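Local atomic coordinates of glucosidase (Croceicoccus marinus, PDB entry 5Z3K), a protein that probably hydrolyses O-glycosidic bonds as a GH39-family beta-glucosidase from a deep-sea bacterium. Residues Y229-R234 with S266-P271; R389-F394 with D404-V409. All blocks are in the same frame, centred on the assembly; numbering follows the deposited sequence.

In the fold
Following the chain from its N terminus, contact 1 comes first: Y229-R234 leaves barrel strand 223-229, the chain runs through helix 238-252 and strand 259-266, and S266-P271 returns beside it, so that the loops after two neighbouring strands of the closed parallel barrel are joined. Contact 2 opens only later, where strands 391-394 and 405-408 pair as a hairpin whose connecting loop is mostly unmodelled. The two are in series, neither nested nor crossed, with centres about 13 Å apart. They meet directly: the F392 ring packs on N232 and I270, and I270 also touches F394. Elsewhere L407 and V409 reach W228, which sets the hairpin against barrel strand 223-229 itself.

Contact 1 of 2, residues Y229-R234 with S266-P271; sequences YGDNSR and SMTGIP
The carboxylate of D231 grips two successive backbone amides of the facing loop, G269 N and I270 N. Its shortest bond runs from G269 N to D231 OD1, 2.7 Å, and uses the syn lone pair of that oxygen; G269 N also makes a weak bond to OD2. I270 N reaches D231 OD2 at 3.2 Å, on the syn side but 32° out of the carboxylate plane. These loops follow adjacent strands of the TIM barrel characteristic of GH39 enzymes, and G230 N continues the link near the strand ends with a 3.0 Å bond to S266 O. D231 has CG anti to its own carbonyl carbon (chi1 -68°), and from there the carboxylate extends across to the other loop, with OD2 also touching T268 CB. With an alanine in place of D231, the amides of G269 and I270 would probably lose this shared acceptor and their loop would be likely to shift.

R234 curls back toward its own turn: NH1 donates to D231 O in the guanidinium plane, while T268 CG2 sits over the centre of one guanidinium face. M267, a selenomethionine, crosses the arginine side chain at about a right angle and brings CE to 3.6 Å from R234 NE. Beyond this pair, F275 packs on both M267 and T268. On Y229, the backbone of G269 lies over one ring face while S266 CB meets the ring edge. With no side chain in the way, G269 CA stands 3.5 Å from the Y229 ring centroid in a CH-pi contact, 15° off the ring normal.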
ATOM      1  N   TYR A 229       2.702  -3.905  10.260  1.00 13.75           N
ATOM      2  CA  TYR A 229       4.065  -3.407  10.169  1.00 15.75           C
ATOM      3  C   TYR A 229       5.038  -4.500  10.585  1.00 16.03           C
ATOM      4  O   TYR A 229       4.712  -5.358  11.408  1.00 18.53           O
ATOM      5  CB  TYR A 229       4.293  -2.189  11.071  1.00 16.64           C
ATOM      6  CG  TYR A 229       3.381  -1.019  10.820  1.00 18.87           C
ATOM      7  CD1 TYR A 229       3.514  -0.238   9.677  1.00 22.10           C
ATOM      8  CD2 TYR A 229       2.396  -0.680  11.741  1.00 22.22           C
ATOM      9  CE1 TYR A 229       2.681   0.854   9.453  1.00 17.99           C
ATOM     10  CE2 TYR A 229       1.562   0.400  11.528  1.00 28.68           C
ATOM     11  CZ  TYR A 229       1.707   1.162  10.385  1.00 26.38           C
ATOM     12  OH  TYR A 229       0.869   2.238  10.186  1.00 31.07           O
ATOM     13  N   GLY A 230       6.254  -4.438  10.044  1.00 15.30           N
ATOM     14  CA  GLY A 230       7.262  -5.440  10.360  1.00 15.06           C
ATOM     15  C   GLY A 230       8.188  -5.103  11.517  1.00 16.45           C
ATOM     16  O   GLY A 230       9.286  -5.657  11.597  1.00 17.35           O
ATOM     17  N   ASP A 231       7.777  -4.197  12.419  1.00 14.89           N
ATOM     18  CA  ASP A 231       8.709  -3.684  13.425  1.00 17.19           C
ATOM     19  C   ASP A 231       9.310  -4.800  14.264  1.00 17.97           C
ATOM     20  O   ASP A 231      10.509  -4.788  14.553  1.00 21.51           O
ATOM     21  CB  ASP A 231       8.018  -2.685  14.352  1.00 16.63           C
ATOM     22  CG  ASP A 231       7.635  -1.421  13.650  1.00 18.21           C
ATOM     23  OD1 ASP A 231       6.561  -1.425  13.031  1.00 20.89           O
ATOM     24  OD2 ASP A 231       8.396  -0.433  13.718  1.00 18.76           O
ATOM     25  N   ASN A 232       8.492  -5.750  14.695  1.00 18.01           N
ATOM     26  CA  ASN A 232       8.941  -6.754  15.647  1.00 16.41           C
ATOM     27  C   ASN A 232       9.300  -8.082  14.989  1.00 19.03           C
ATOM     28  O   ASN A 232       9.544  -9.066  15.698  1.00 19.85           O
ATOM     29  CB  ASN A 232       7.875  -6.958  16.727  1.00 16.93           C
ATOM     30  CG  ASN A 232       8.393  -7.751  17.914  1.00 20.42           C
ATOM     31  OD1 ASN A 232       7.819  -8.775  18.283  1.00 22.16           O
ATOM     32  ND2 ASN A 232       9.506  -7.302  18.489  1.00 24.04           N
ATOM     33  N   SER A 233       9.351  -8.133  13.655  1.00 17.78           N
ATOM     34  CA  SER A 233       9.723  -9.359  12.947  1.00 16.22           C
ATOM     35  C   SER A 233      10.790  -9.104  11.887  1.00 18.36           C
ATOM     36  O   SER A 233      11.627  -9.973  11.600  1.00 16.67           O
ATOM     37  CB  SER A 233       8.488  -9.994  12.287  1.00 17.01           C
ATOM     38  OG  SER A 233       8.195  -9.368  11.040  1.00 17.57           O
ATOM     39  N   ARG A 234      10.765  -7.904  11.303  1.00 18.77           N
ATOM     40  CA  ARG A 234      11.522  -7.582  10.088  1.00 17.21           C
ATOM     41  C   ARG A 234      11.386  -8.674   9.030  1.00 13.23           C
ATOM     42  O   ARG A 234      12.323  -8.914   8.269  1.00 14.16           O
ATOM     43  CB  ARG A 234      13.009  -7.329  10.380  1.00 15.51           C
ATOM     44  CG  ARG A 234      13.305  -6.332  11.480  1.00 25.35           C
ATOM     45  CD  ARG A 234      12.536  -5.053  11.332  1.00 22.29           C
ATOM     46  NE  ARG A 234      13.441  -3.914  11.313  1.00 26.62           N
ATOM     47  CZ  ARG A 234      13.463  -2.954  12.229  1.00 24.80           C
ATOM     48  NH1 ARG A 234      12.615  -2.976  13.244  1.00 28.03           N
ATOM     49  NH2 ARG A 234      14.325  -1.964  12.111  1.00 28.11           N
ATOM     50  N   SER A 266       4.442  -1.645   5.828  1.00 11.67           N
ATOM     51  CA  SER A 266       5.754  -1.030   5.889  1.00 15.79           C
ATOM     52  C   SER A 266       6.645  -1.951   6.704  1.00 17.27           C
ATOM     53  O   SER A 266       6.158  -2.744   7.510  1.00 14.12           O
ATOM     54  CB  SER A 266       5.683   0.361   6.540  1.00 14.89           C
ATOM     55  OG  SER A 266       6.939   0.989   6.477  1.00 23.88           O
HETATM   56  N   MSE A 267       7.953  -1.832   6.505  1.00 13.04           N
HETATM   57  CA  MSE A 267       8.830  -2.572   7.406  1.00 16.24           C
HETATM   58  C   MSE A 267       8.669  -2.059   8.826  1.00 16.00           C
HETATM   59  O   MSE A 267       8.732  -2.839   9.763  1.00 14.87           O
HETATM   60  CB  MSE A 267      10.302  -2.494   7.013  1.00 12.49           C
HETATM   61  CG  MSE A 267      11.143  -3.386   7.921  1.00 14.21           C
HETATM   62 SE   MSE A 267      12.964  -3.643   7.292  0.77 19.02          SE
HETATM   63  CE  MSE A 267      13.763  -2.145   8.183  1.00 13.60           C
ATOM     64  N   THR A 268       8.475  -0.749   8.993  1.00 13.95           N
ATOM     65  CA  THR A 268       8.338  -0.168  10.323  1.00 18.18           C
ATOM     66  C   THR A 268       7.169   0.808  10.355  1.00 18.17           C
ATOM     67  O   THR A 268       6.920   1.530   9.383  1.00 15.57           O
ATOM     68  CB  THR A 268       9.625   0.557  10.775  1.00 13.71           C
ATOM     69  OG1 THR A 268       9.787   1.776  10.046  1.00 16.31           O
ATOM     70  CG2 THR A 268      10.863  -0.317  10.567  1.00 15.78           C
ATOM     71  N   GLY A 269       6.451   0.815  11.470  1.00 15.91           N
ATOM     72  CA  GLY A 269       5.376   1.768  11.667  1.00 18.72           C
ATOM     73  C   GLY A 269       5.462   2.475  13.003  1.00 24.55           C
ATOM     74  O   GLY A 269       4.567   3.244  13.365  1.00 24.70           O
ATOM     75  N   ILE A 270       6.526   2.205  13.749  1.00 20.30           N
ATOM     76  CA  ILE A 270       6.765   2.842  15.039  1.00 23.92           C
ATOM     77  C   ILE A 270       7.584   4.104  14.790  1.00 18.40           C
ATOM     78  O   ILE A 270       8.664   4.014  14.192  1.00 19.33           O
ATOM     79  CB  ILE A 270       7.486   1.898  16.007  1.00 27.02           C
ATOM     80  CG1 ILE A 270       6.503   0.862  16.551  1.00 29.31           C
ATOM     81  CG2 ILE A 270       8.116   2.689  17.152  1.00 31.37           C
ATOM     82  CD1 ILE A 270       7.159  -0.193  17.383  1.00 30.60           C
ATOM     83  N   PRO A 271       7.118   5.279  15.225  1.00 21.98           N
ATOM     84  CA  PRO A 271       7.723   6.539  14.766  1.00 22.94           C
ATOM     85  C   PRO A 271       9.144   6.767  15.250  1.00 26.72           C
ATOM     86  O   PRO A 271       9.773   7.732  14.795  1.00 28.66           O
ATOM     87  CB  PRO A 271       6.769   7.608  15.319  1.00 23.26           C
ATOM     88  CG  PRO A 271       6.098   6.944  16.480  1.00 27.30           C
ATOM     89  CD  PRO A 271       5.956   5.501  16.103  1.00 25.82           C
TER

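Contact 2 of 2, residues R389-F394 with D404-V409; sequences RDVFEF and DMSLNV
V409 N meets D390 O almost dead straight, at 178° and 3.2 Å, yet comes in from above the carbonyl plane, 49° out of it. D390 is the centre of an inverse gamma turn just ahead of strand 391-394, and its carboxylate forms a salt bridge with R387. V409 folds over this turn, CG2 against the D390 carbonyl and CG1 3.6 Å from F392 CB. From there the segments run as a two-stranded antiparallel beta hairpin. F392 with L407 and F394 with M405 are hydrogen-bonded pairs, each joined by a reciprocal pair of backbone bonds, the shortest M405 N to F394 O at 2.8 Å; V391 with N408 and E393 with S406 are non-hydrogen-bonded.

The aromatic face carries F392, F394, M405 and L407. With CG wedged between its backbone N and carbonyl carbon (chi1 58°), F394 swings its ring over the partner strand, where M405 CB lies over one ring face and L407 CD2 approaches F394 CE1 to 3.5 Å. The same methyl touches F392 CD2, so L407 bridges the two rings. On the other face, V391 CG2 rests 3.5 Å from N408 OD1, while N408 ND2 donates to L201 O.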
ATOM      1  N   ARG A 389       6.566 -15.223  24.364  1.00 25.47           N
ATOM      2  CA  ARG A 389       5.140 -15.001  24.195  1.00 29.59           C
ATOM      3  C   ARG A 389       4.961 -14.181  22.930  1.00 21.21           C
ATOM      4  O   ARG A 389       5.676 -13.194  22.731  1.00 25.86           O
ATOM      5  CB  ARG A 389       4.561 -14.267  25.410  1.00 32.24           C
ATOM      6  CG  ARG A 389       3.054 -14.233  25.478  1.00 34.90           C
ATOM      7  CD  ARG A 389       2.600 -13.122  26.410  1.00 37.79           C
ATOM      8  NE  ARG A 389       1.149 -13.060  26.516  1.00 43.28           N
ATOM      9  CZ  ARG A 389       0.474 -11.962  26.840  1.00 50.89           C
ATOM     10  NH1 ARG A 389       1.128 -10.832  27.084  1.00 55.33           N
ATOM     11  NH2 ARG A 389      -0.852 -11.992  26.914  1.00 48.64           N
ATOM     12  N   ASP A 390       4.044 -14.598  22.063  1.00 25.89           N
ATOM     13  CA  ASP A 390       3.907 -13.948  20.756  1.00 27.26           C
ATOM     14  C   ASP A 390       2.981 -12.736  20.853  1.00 23.31           C
ATOM     15  O   ASP A 390       1.895 -12.669  20.270  1.00 21.07           O
ATOM     16  CB  ASP A 390       3.436 -14.950  19.715  1.00 26.93           C
ATOM     17  CG  ASP A 390       4.553 -15.863  19.261  1.00 19.67           C
ATOM     18  OD1 ASP A 390       5.717 -15.397  19.225  1.00 24.36           O
ATOM     19  OD2 ASP A 390       4.278 -17.034  18.950  1.00 25.28           O
ATOM     20  N   VAL A 391       3.460 -11.771  21.629  1.00 25.36           N
ATOM     21  CA  VAL A 391       2.823 -10.477  21.820  1.00 27.71           C
ATOM     22  C   VAL A 391       3.911  -9.419  21.723  1.00 33.04           C
ATOM     23  O   VAL A 391       4.994  -9.575  22.297  1.00 34.56           O
ATOM     24  CB  VAL A 391       2.092 -10.389  23.181  1.00 27.40           C
ATOM     25  CG1 VAL A 391       1.850  -8.934  23.579  1.00 31.33           C
ATOM     26  CG2 VAL A 391       0.785 -11.140  23.135  1.00 32.05           C
ATOM     27  N   PHE A 392       3.633  -8.352  20.987  1.00 27.41           N
ATOM     28  CA  PHE A 392       4.561  -7.247  20.832  1.00 25.57           C
ATOM     29  C   PHE A 392       4.073  -6.089  21.689  1.00 29.30           C
ATOM     30  O   PHE A 392       2.904  -5.702  21.598  1.00 31.95           O
ATOM     31  CB  PHE A 392       4.662  -6.834  19.362  1.00 25.73           C
ATOM     32  CG  PHE A 392       5.567  -5.657  19.115  1.00 27.51           C
ATOM     33  CD1 PHE A 392       6.784  -5.546  19.769  1.00 25.78           C
ATOM     34  CD2 PHE A 392       5.202  -4.666  18.219  1.00 26.95           C
ATOM     35  CE1 PHE A 392       7.618  -4.463  19.539  1.00 29.62           C
ATOM     36  CE2 PHE A 392       6.035  -3.577  17.984  1.00 25.07           C
ATOM     37  CZ  PHE A 392       7.244  -3.480  18.643  1.00 26.95           C
ATOM     38  N   GLU A 393       4.958  -5.553  22.526  1.00 31.24           N
ATOM     39  CA  GLU A 393       4.630  -4.453  23.424  1.00 33.13           C
ATOM     40  C   GLU A 393       5.488  -3.248  23.078  1.00 31.08           C
ATOM     41  O   GLU A 393       6.708  -3.371  22.924  1.00 36.69           O
ATOM     42  CB  GLU A 393       4.838  -4.850  24.890  1.00 40.21           C
ATOM     43  CG  GLU A 393       4.391  -6.268  25.223  1.00 44.20           C
ATOM     44  CD  GLU A 393       4.399  -6.553  26.717  1.00 55.76           C
ATOM     45  OE1 GLU A 393       5.500  -6.624  27.309  1.00 53.82           O
ATOM     46  OE2 GLU A 393       3.301  -6.709  27.295  1.00 55.46           O
ATOM     47  N   PHE A 394       4.853  -2.086  22.959  1.00 34.99           N
ATOM     48  CA  PHE A 394       5.565  -0.880  22.563  1.00 35.57           C
ATOM     49  C   PHE A 394       4.953   0.317  23.274  1.00 35.23           C
ATOM     50  O   PHE A 394       3.843   0.248  23.808  1.00 35.59           O
ATOM     51  CB  PHE A 394       5.554  -0.687  21.035  1.00 32.75           C
ATOM     52  CG  PHE A 394       4.177  -0.614  20.433  1.00 29.45           C
ATOM     53  CD1 PHE A 394       3.414  -1.757  20.267  1.00 30.28           C
ATOM     54  CD2 PHE A 394       3.655   0.598  20.015  1.00 35.63           C
ATOM     55  CE1 PHE A 394       2.149  -1.692  19.716  1.00 35.02           C
ATOM     56  CE2 PHE A 394       2.392   0.669  19.459  1.00 36.77           C
ATOM     57  CZ  PHE A 394       1.638  -0.475  19.311  1.00 34.38           C
ATOM     58  N   ASP A 404       1.739   2.892  26.434  1.00 52.48           N
ATOM     59  CA  ASP A 404       2.048   1.466  26.506  1.00 52.84           C
ATOM     60  C   ASP A 404       0.947   0.614  25.871  1.00 49.51           C
ATOM     61  O   ASP A 404      -0.186   0.584  26.352  1.00 43.68           O
ATOM     62  CB  ASP A 404       2.270   1.043  27.958  1.00 53.81           C
ATOM     63  CG  ASP A 404       3.736   1.042  28.343  1.00 55.78           C
ATOM     64  OD1 ASP A 404       4.568   0.641  27.503  1.00 57.98           O
ATOM     65  OD2 ASP A 404       4.059   1.446  29.478  1.00 69.07           O
HETATM   66  N   MSE A 405       1.290  -0.076  24.784  1.00 44.51           N
HETATM   67  CA  MSE A 405       0.319  -0.884  24.053  1.00 40.51           C
HETATM   68  C   MSE A 405       0.870  -2.261  23.672  1.00 32.38           C
HETATM   69  O   MSE A 405       2.075  -2.507  23.760  1.00 32.69           O
HETATM   70  CB  MSE A 405      -0.144  -0.144  22.797  1.00 41.61           C
HETATM   71  CG  MSE A 405      -0.875   1.161  23.077  1.00 49.81           C
HETATM   72 SE   MSE A 405      -2.305   1.452  21.802  0.66 40.00          SE
HETATM   73  CE  MSE A 405      -3.384  -0.105  22.240  1.00 36.94           C
ATOM     74  N   SER A 406      -0.023  -3.149  23.243  1.00 33.80           N
ATOM     75  CA  SER A 406       0.357  -4.518  22.920  1.00 40.64           C
ATOM     76  C   SER A 406      -0.586  -5.086  21.866  1.00 36.27           C
ATOM     77  O   SER A 406      -1.777  -4.762  21.837  1.00 37.94           O
ATOM     78  CB  SER A 406       0.345  -5.407  24.168  1.00 34.33           C
ATOM     79  OG  SER A 406      -0.973  -5.814  24.470  1.00 41.87           O
ATOM     80  N   LEU A 407      -0.040  -5.943  21.002  1.00 30.55           N
ATOM     81  CA  LEU A 407      -0.833  -6.623  19.989  1.00 26.39           C
ATOM     82  C   LEU A 407      -0.297  -8.033  19.791  1.00 25.40           C
ATOM     83  O   LEU A 407       0.873  -8.315  20.059  1.00 25.05           O
ATOM     84  CB  LEU A 407      -0.826  -5.866  18.652  1.00 23.88           C
ATOM     85  CG  LEU A 407       0.465  -5.933  17.823  1.00 29.86           C
ATOM     86  CD1 LEU A 407       0.160  -5.883  16.341  1.00 27.20           C
ATOM     87  CD2 LEU A 407       1.401  -4.798  18.200  1.00 30.88           C
ATOM     88  N   ASN A 408      -1.173  -8.917  19.312  1.00 22.33           N
ATOM     89  CA  ASN A 408      -0.769 -10.274  18.957  1.00 20.87           C
ATOM     90  C   ASN A 408       0.013 -10.266  17.644  1.00 27.57           C
ATOM     91  O   ASN A 408      -0.378  -9.600  16.680  1.00 20.80           O
ATOM     92  CB  ASN A 408      -1.992 -11.180  18.839  1.00 21.64           C
ATOM     93  CG  ASN A 408      -2.704 -11.375  20.172  1.00 25.38           C
ATOM     94  OD1 ASN A 408      -2.113 -11.187  21.237  1.00 26.40           O
ATOM     95  ND2 ASN A 408      -3.981 -11.733  20.113  1.00 24.61           N
ATOM     96  N   VAL A 409       1.126 -10.996  17.616  1.00 21.82           N
ATOM     97  CA  VAL A 409       1.988 -11.088  16.437  1.00 21.59           C
ATOM     98  C   VAL A 409       2.121 -12.566  16.099  1.00 22.79           C
ATOM     99  O   VAL A 409       2.041 -13.404  17.006  1.00 18.97           O
ATOM    100  CB  VAL A 409       3.368 -10.456  16.688  1.00 23.36           C
ATOM    101  CG1 VAL A 409       3.278  -8.928  16.753  1.00 21.37           C
ATOM    102  CG2 VAL A 409       3.994 -11.027  17.950  1.00 23.30           C
TER